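PDB 2I9W: SEC-C motif domain protein from Psychrobacter arcticus, which is of unknown function but binds two zinc ions and carries an NTF2-like domain between its two zinc-binding modules. Local coordinates for residues P10-P15 / Q27-P32; R58-A63 / P69-K74. All blocks are in the same frame, centred on the assembly; numbering follows the deposited sequence.

Contact 1 is the first zinc site of the chain, and contact 2 the packing of the next two helices, which belong to the NTF2-like domain. Their centres lie 12 Å apart, and they meet along helix 53-66. Here S62 OG sits 3.2 Å from the zinc ligand C30 SG and 3.3 Å from C11 N. The side chain of T59, which carries part of contact 2, lies about 6 Å from the zinc ion. Helix 53-66 thus turns S62 to the metal site and R60 and A63 to helix 69-74, while T59 lies close to both. Helix 31-39 supplies H34, which meets both T59 O and the Y71 ring, a second link between the two contacts.

Contact 1 (P10-P15 / Q27-P32); sequences PCQINP and QDCCQP. With ZN (zinc ion), chain B.
The backbones of 10-15 and 27-32 stay well apart, C11 CA and C30 CA being 7.8 Å from each other, because a zinc ion fills the space between them. This is a four-cysteine zinc site, built from a Cys-Pro-Cys turn and a Cys-Cys pair, with C9 as the fourth ligand. The metal is held by C11 SG at 2.4 Å, C29 SG at 2.3 Å and C30 SG at 2.4 Å. Among these three sulfurs the angles at the metal run from 98° (C11 SG-ZN-C29 SG) to 121° (C29 SG-ZN-C30 SG), consistent with a distorted tetrahedron. The adjacent cysteines reach the same ion with different first torsions: C29 SG lies anti to its own backbone N (chi1 -172°), whereas C30 SG stands beside its backbone N. On the other side, P10 O accepts the I13 N hydrogen bond (3.1 Å), closing the tight turn that presents C11. Direct contact between the segments is mostly sulfur against sulfur, with C11 SG 3.6 Å from C29 SG. Q12, bent at chi2, adds its amide: OE1 is hydrogen-bonded to L24 N, and NE2 comes within 3.8 Å of C29 SG.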
loop_
_atom_site.group_PDB
_atom_site.type_symbol
_atom_site.label_atom_id
_atom_site.label_comp_id
_atom_site.label_asym_id
_atom_site.label_seq_id
_atom_site.Cartn_x
_atom_site.Cartn_y
_atom_site.Cartn_z
ATOM N N PRO A 10 3.706 7.356 -11.025
ATOM C CA PRO A 10 2.250 7.231 -11.031
ATOM C C PRO A 10 1.557 7.880 -9.845
ATOM O O PRO A 10 0.498 8.461 -10.031
ATOM C CB PRO A 10 2.015 5.730 -11.095
ATOM C CG PRO A 10 3.216 5.187 -11.749
ATOM C CD PRO A 10 4.361 6.068 -11.305
ATOM N N CYS A 11 2.150 7.820 -8.654
ATOM C CA CYS A 11 1.495 8.365 -7.448
ATOM C C CYS A 11 1.393 9.873 -7.431
ATOM O O CYS A 11 0.699 10.432 -6.570
ATOM C CB CYS A 11 2.171 7.894 -6.157
ATOM S SG CYS A 11 3.565 8.864 -5.672
ATOM N N GLN A 12 2.103 10.518 -8.357
ATOM C CA GLN A 12 2.136 11.965 -8.482
ATOM C C GLN A 12 1.116 12.484 -9.489
ATOM O O GLN A 12 0.983 13.696 -9.642
ATOM C CB GLN A 12 3.520 12.433 -8.919
ATOM C CG GLN A 12 4.604 12.062 -7.958
ATOM C CD GLN A 12 4.718 13.008 -6.807
ATOM O OE1 GLN A 12 4.915 14.210 -6.998
ATOM N NE2 GLN A 12 4.631 12.476 -5.591
ATOM N N ILE A 13 0.423 11.580 -10.175
ATOM C CA ILE A 13 -0.669 11.953 -11.066
ATOM C C ILE A 13 -1.969 12.131 -10.265
ATOM O O ILE A 13 -2.507 11.192 -9.712
ATOM C CB ILE A 13 -0.786 10.908 -12.207
ATOM C CG1 ILE A 13 0.491 11.025 -13.067
ATOM C CG2 ILE A 13 -2.032 11.209 -13.085
ATOM C CD1 ILE A 13 0.813 9.848 -13.851
ATOM N N ASN A 14 -2.449 13.362 -10.173
ATOM C CA ASN A 14 -3.608 13.633 -9.333
ATOM C C ASN A 14 -4.627 14.484 -10.120
ATOM O O ASN A 14 -4.451 15.698 -10.260
ATOM C CB ASN A 14 -3.191 14.321 -8.033
ATOM C CG ASN A 14 -4.367 14.668 -7.150
ATOM O OD1 ASN A 14 -5.551 14.448 -7.502
ATOM N ND2 ASN A 14 -4.061 15.212 -5.996
ATOM N N PRO A 15 -5.684 13.845 -10.648
ATOM C CA PRO A 15 -6.617 14.642 -11.442
ATOM C C PRO A 15 -7.379 15.734 -10.672
ATOM O O PRO A 15 -7.966 16.625 -11.299
ATOM C CB PRO A 15 -7.573 13.583 -12.046
ATOM C CG PRO A 15 -7.337 12.348 -11.315
ATOM C CD PRO A 15 -6.067 12.423 -10.593
ATOM N N GLN A 27 11.762 7.639 -10.942
ATOM C CA GLN A 27 13.101 7.417 -10.382
ATOM C C GLN A 27 13.380 8.196 -9.097
ATOM O O GLN A 27 14.227 7.800 -8.288
ATOM C CB GLN A 27 14.190 7.731 -11.412
ATOM C CG GLN A 27 14.267 9.171 -11.873
ATOM C CD GLN A 27 15.310 9.391 -12.998
ATOM O OE1 GLN A 27 15.895 8.454 -13.529
ATOM N NE2 GLN A 27 15.500 10.635 -13.363
ATOM N N ASP A 28 12.674 9.306 -8.925
ATOM C CA ASP A 28 12.890 10.220 -7.820
ATOM C C ASP A 28 11.850 10.062 -6.736
ATOM O O ASP A 28 11.856 10.830 -5.786
ATOM C CB ASP A 28 12.842 11.672 -8.336
ATOM C CG ASP A 28 13.984 11.994 -9.243
ATOM O OD1 ASP A 28 15.096 11.532 -8.921
ATOM O OD2 ASP A 28 13.752 12.669 -10.259
ATOM N N CYS A 29 10.929 9.110 -6.904
ATOM C CA CYS A 29 9.785 8.941 -5.997
ATOM C C CYS A 29 9.651 7.461 -5.559
ATOM O O CYS A 29 10.349 7.038 -4.638
ATOM C CB CYS A 29 8.492 9.498 -6.641
ATOM S SG CYS A 29 7.046 9.570 -5.538
ATOM N N CYS A 30 8.818 6.656 -6.257
ATOM C CA CYS A 30 8.520 5.302 -5.808
ATOM C C CYS A 30 9.577 4.261 -6.227
ATOM O O CYS A 30 9.692 3.198 -5.597
ATOM C CB CYS A 30 7.140 4.921 -6.348
ATOM S SG CYS A 30 5.718 5.718 -5.475
ATOM N N GLN A 31 10.330 4.533 -7.309
ATOM C CA GLN A 31 11.191 3.493 -7.881
ATOM C C GLN A 31 12.205 2.941 -6.863
ATOM O O GLN A 31 12.403 1.760 -6.797
ATOM C CB GLN A 31 11.902 3.984 -9.143
ATOM C CG GLN A 31 12.672 2.891 -9.798
ATOM C CD GLN A 31 13.320 3.346 -11.088
ATOM O OE1 GLN A 31 13.193 4.495 -11.504
ATOM N NE2 GLN A 31 14.008 2.435 -11.725
ATOM N N PRO A 32 12.848 3.806 -6.042
ATOM C CA PRO A 32 13.774 3.246 -5.046
ATOM C C PRO A 32 13.179 2.182 -4.086
ATOM O O PRO A 32 13.873 1.252 -3.658
ATOM C CB PRO A 32 14.238 4.500 -4.269
ATOM C CG PRO A 32 14.045 5.615 -5.245
ATOM C CD PRO A 32 12.797 5.278 -5.992
HETATM ZN ZN ZN B . 5.634 7.907 -6.352
#

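Contact 2 (R58-A63 / P69-K74); sequences RTRYSA and PEYIVK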
loop_
_atom_site.group_PDB
_atom_site.type_symbol
_atom_site.label_atom_id
_atom_site.label_comp_id
_atom_site.label_asym_id
_atom_site.label_seq_id
_atom_site.Cartn_x
_atom_site.Cartn_y
_atom_site.Cartn_z
ATOM N N ARG A 58 1.266 5.074 -1.322
ATOM C CA ARG A 58 1.668 5.625 -2.631
ATOM C C ARG A 58 2.473 4.627 -3.425
ATOM O O ARG A 58 2.223 4.406 -4.618
ATOM C CB ARG A 58 2.483 6.905 -2.466
ATOM C CG ARG A 58 1.642 8.074 -2.114
ATOM C CD ARG A 58 2.505 9.246 -1.684
ATOM N NE ARG A 58 1.723 10.448 -1.406
ATOM C CZ ARG A 58 1.223 11.268 -2.333
ATOM N NH1 ARG A 58 1.392 11.049 -3.639
ATOM N NH2 ARG A 58 0.544 12.338 -1.940
ATOM N N THR A 59 3.462 4.028 -2.772
ATOM C CA THR A 59 4.284 2.988 -3.462
ATOM C C THR A 59 3.432 1.802 -3.910
ATOM O O THR A 59 3.700 1.226 -4.956
ATOM C CB THR A 59 5.510 2.494 -2.606
ATOM O OG1 THR A 59 5.033 1.812 -1.414
ATOM C CG2 THR A 59 6.452 3.679 -2.270
ATOM N N ARG A 60 2.423 1.422 -3.134
ATOM C CA ARG A 60 1.531 0.333 -3.586
ATOM C C ARG A 60 0.705 0.713 -4.831
ATOM O O ARG A 60 0.605 -0.030 -5.776
ATOM C CB ARG A 60 0.663 -0.175 -2.436
ATOM C CG ARG A 60 1.428 -0.868 -1.282
ATOM C CD ARG A 60 0.462 -1.198 -0.113
ATOM N NE ARG A 60 -0.746 -1.936 -0.538
ATOM C CZ ARG A 60 -0.816 -3.248 -0.745
ATOM N NH1 ARG A 60 0.252 -4.019 -0.558
ATOM N NH2 ARG A 60 -1.971 -3.784 -1.134
ATOM N N TYR A 61 0.109 1.900 -4.801
ATOM C CA TYR A 61 -0.598 2.433 -5.963
ATOM C C TYR A 61 0.290 2.399 -7.226
ATOM O O TYR A 61 -0.100 1.901 -8.265
ATOM C CB TYR A 61 -1.073 3.870 -5.689
ATOM C CG TYR A 61 -1.640 4.460 -6.941
ATOM C CD1 TYR A 61 -2.901 4.146 -7.343
ATOM C CD2 TYR A 61 -0.865 5.279 -7.754
ATOM C CE1 TYR A 61 -3.431 4.624 -8.558
ATOM C CE2 TYR A 61 -1.352 5.757 -8.957
ATOM C CZ TYR A 61 -2.652 5.419 -9.366
ATOM O OH TYR A 61 -3.173 5.905 -10.549
ATOM N N SER A 62 1.508 2.901 -7.093
ATOM C CA SER A 62 2.460 2.912 -8.229
ATOM C C SER A 62 2.806 1.486 -8.673
ATOM O O SER A 62 2.994 1.240 -9.869
ATOM C CB SER A 62 3.724 3.667 -7.818
ATOM O OG SER A 62 3.368 5.005 -7.559
ATOM N N ALA A 63 2.813 0.540 -7.731
ATOM C CA ALA A 63 3.045 -0.878 -8.076
ATOM C C ALA A 63 1.829 -1.446 -8.829
ATOM O O ALA A 63 1.996 -2.287 -9.669
ATOM C CB ALA A 63 3.371 -1.697 -6.800
ATOM N N PRO A 69 3.387 -6.948 -9.021
ATOM C CA PRO A 69 2.562 -7.606 -8.027
ATOM C C PRO A 69 3.375 -8.195 -6.866
ATOM O O PRO A 69 2.834 -8.355 -5.782
ATOM C CB PRO A 69 1.842 -8.677 -8.832
ATOM C CG PRO A 69 2.793 -8.974 -9.990
ATOM C CD PRO A 69 3.441 -7.683 -10.301
ATOM N N GLU A 70 4.656 -8.508 -7.095
ATOM C CA GLU A 70 5.537 -8.936 -6.012
ATOM C C GLU A 70 5.585 -7.891 -4.899
ATOM O O GLU A 70 5.501 -8.231 -3.671
ATOM C CB GLU A 70 6.942 -9.242 -6.511
ATOM C CG GLU A 70 7.795 -8.030 -7.064
ATOM C CD GLU A 70 7.278 -7.348 -8.375
ATOM O OE1 GLU A 70 6.642 -7.992 -9.275
ATOM O OE2 GLU A 70 7.557 -6.142 -8.483
ATOM N N TYR A 71 5.694 -6.622 -5.295
ATOM C CA TYR A 71 5.703 -5.525 -4.318
ATOM C C TYR A 71 4.389 -5.484 -3.506
ATOM O O TYR A 71 4.400 -5.290 -2.299
ATOM C CB TYR A 71 5.969 -4.169 -5.001
ATOM C CG TYR A 71 6.207 -3.060 -4.028
ATOM C CD1 TYR A 71 7.456 -2.881 -3.461
ATOM C CD2 TYR A 71 5.179 -2.196 -3.646
ATOM C CE1 TYR A 71 7.666 -1.899 -2.534
ATOM C CE2 TYR A 71 5.383 -1.182 -2.717
ATOM C CZ TYR A 71 6.650 -1.029 -2.171
ATOM O OH TYR A 71 6.929 -0.065 -1.229
ATOM N N ILE A 72 3.272 -5.707 -4.156
ATOM C CA ILE A 72 1.962 -5.685 -3.510
ATOM C C ILE A 72 1.876 -6.825 -2.459
ATOM O O ILE A 72 1.452 -6.622 -1.326
ATOM C CB ILE A 72 0.799 -5.797 -4.572
ATOM C CG1 ILE A 72 0.834 -4.606 -5.522
ATOM C CG2 ILE A 72 -0.571 -5.895 -3.911
ATOM C CD1 ILE A 72 0.668 -3.233 -4.807
ATOM N N VAL A 73 2.312 -8.015 -2.846
ATOM C CA VAL A 73 2.353 -9.121 -1.873
ATOM C C VAL A 73 3.279 -8.822 -0.680
ATOM O O VAL A 73 2.867 -8.957 0.486
ATOM C CB VAL A 73 2.778 -10.446 -2.510
ATOM C CG1 VAL A 73 2.871 -11.547 -1.419
ATOM C CG2 VAL A 73 1.803 -10.835 -3.626
ATOM N N LYS A 74 4.512 -8.381 -0.946
ATOM C CA LYS A 74 5.521 -8.298 0.094
ATOM C C LYS A 74 5.266 -7.126 1.023
ATOM O O LYS A 74 5.832 -7.093 2.092
ATOM C CB LYS A 74 6.945 -8.187 -0.478
ATOM C CG LYS A 74 7.401 -9.397 -1.321
ATOM C CD LYS A 74 7.656 -10.616 -0.466
#
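R60 and I72 bring the two helices close, their CA atoms 6.0 Å apart; the segment axes run roughly antiparallel (146°), 8.9 Å apart at closest approach. The R60 guanidinium reaches I72 O edge-on, NH1 giving a 3.0 Å hydrogen bond that meets a lone pair in the carbonyl plane, although the N-H...O angle of 139° is bent. The same NH1 bonds T75 OG1, and I72 O takes a second bond from T76 OG1, so both atoms of the pair have two partners. I72 CD1 lies over one guanidinium face, 4.3 Å above its plane. At the other polar pair, the hydroxyls Y71 OH and T59 OG1 are 2.7 Å apart, and T59 OG1 is bonded to L56 O as well; T59 O is taken by H34 NE2. Y71 CG is anti to the backbone N (chi1 -171°), which sends the ring across to helix 53-66, its edge toward T59. A63 CB packs against both Y71 CD2 and I72 CD1, each at 3.7 Å. A leucine in place of Y71 would probably leave T59 OG1 without its hydroxyl partner and H34 without its edge-to-face ring. Such consecutive, roughly antiparallel helices, preceding a four-stranded antiparallel sheet, fit the cystatin-like fold of NTF2-like domains.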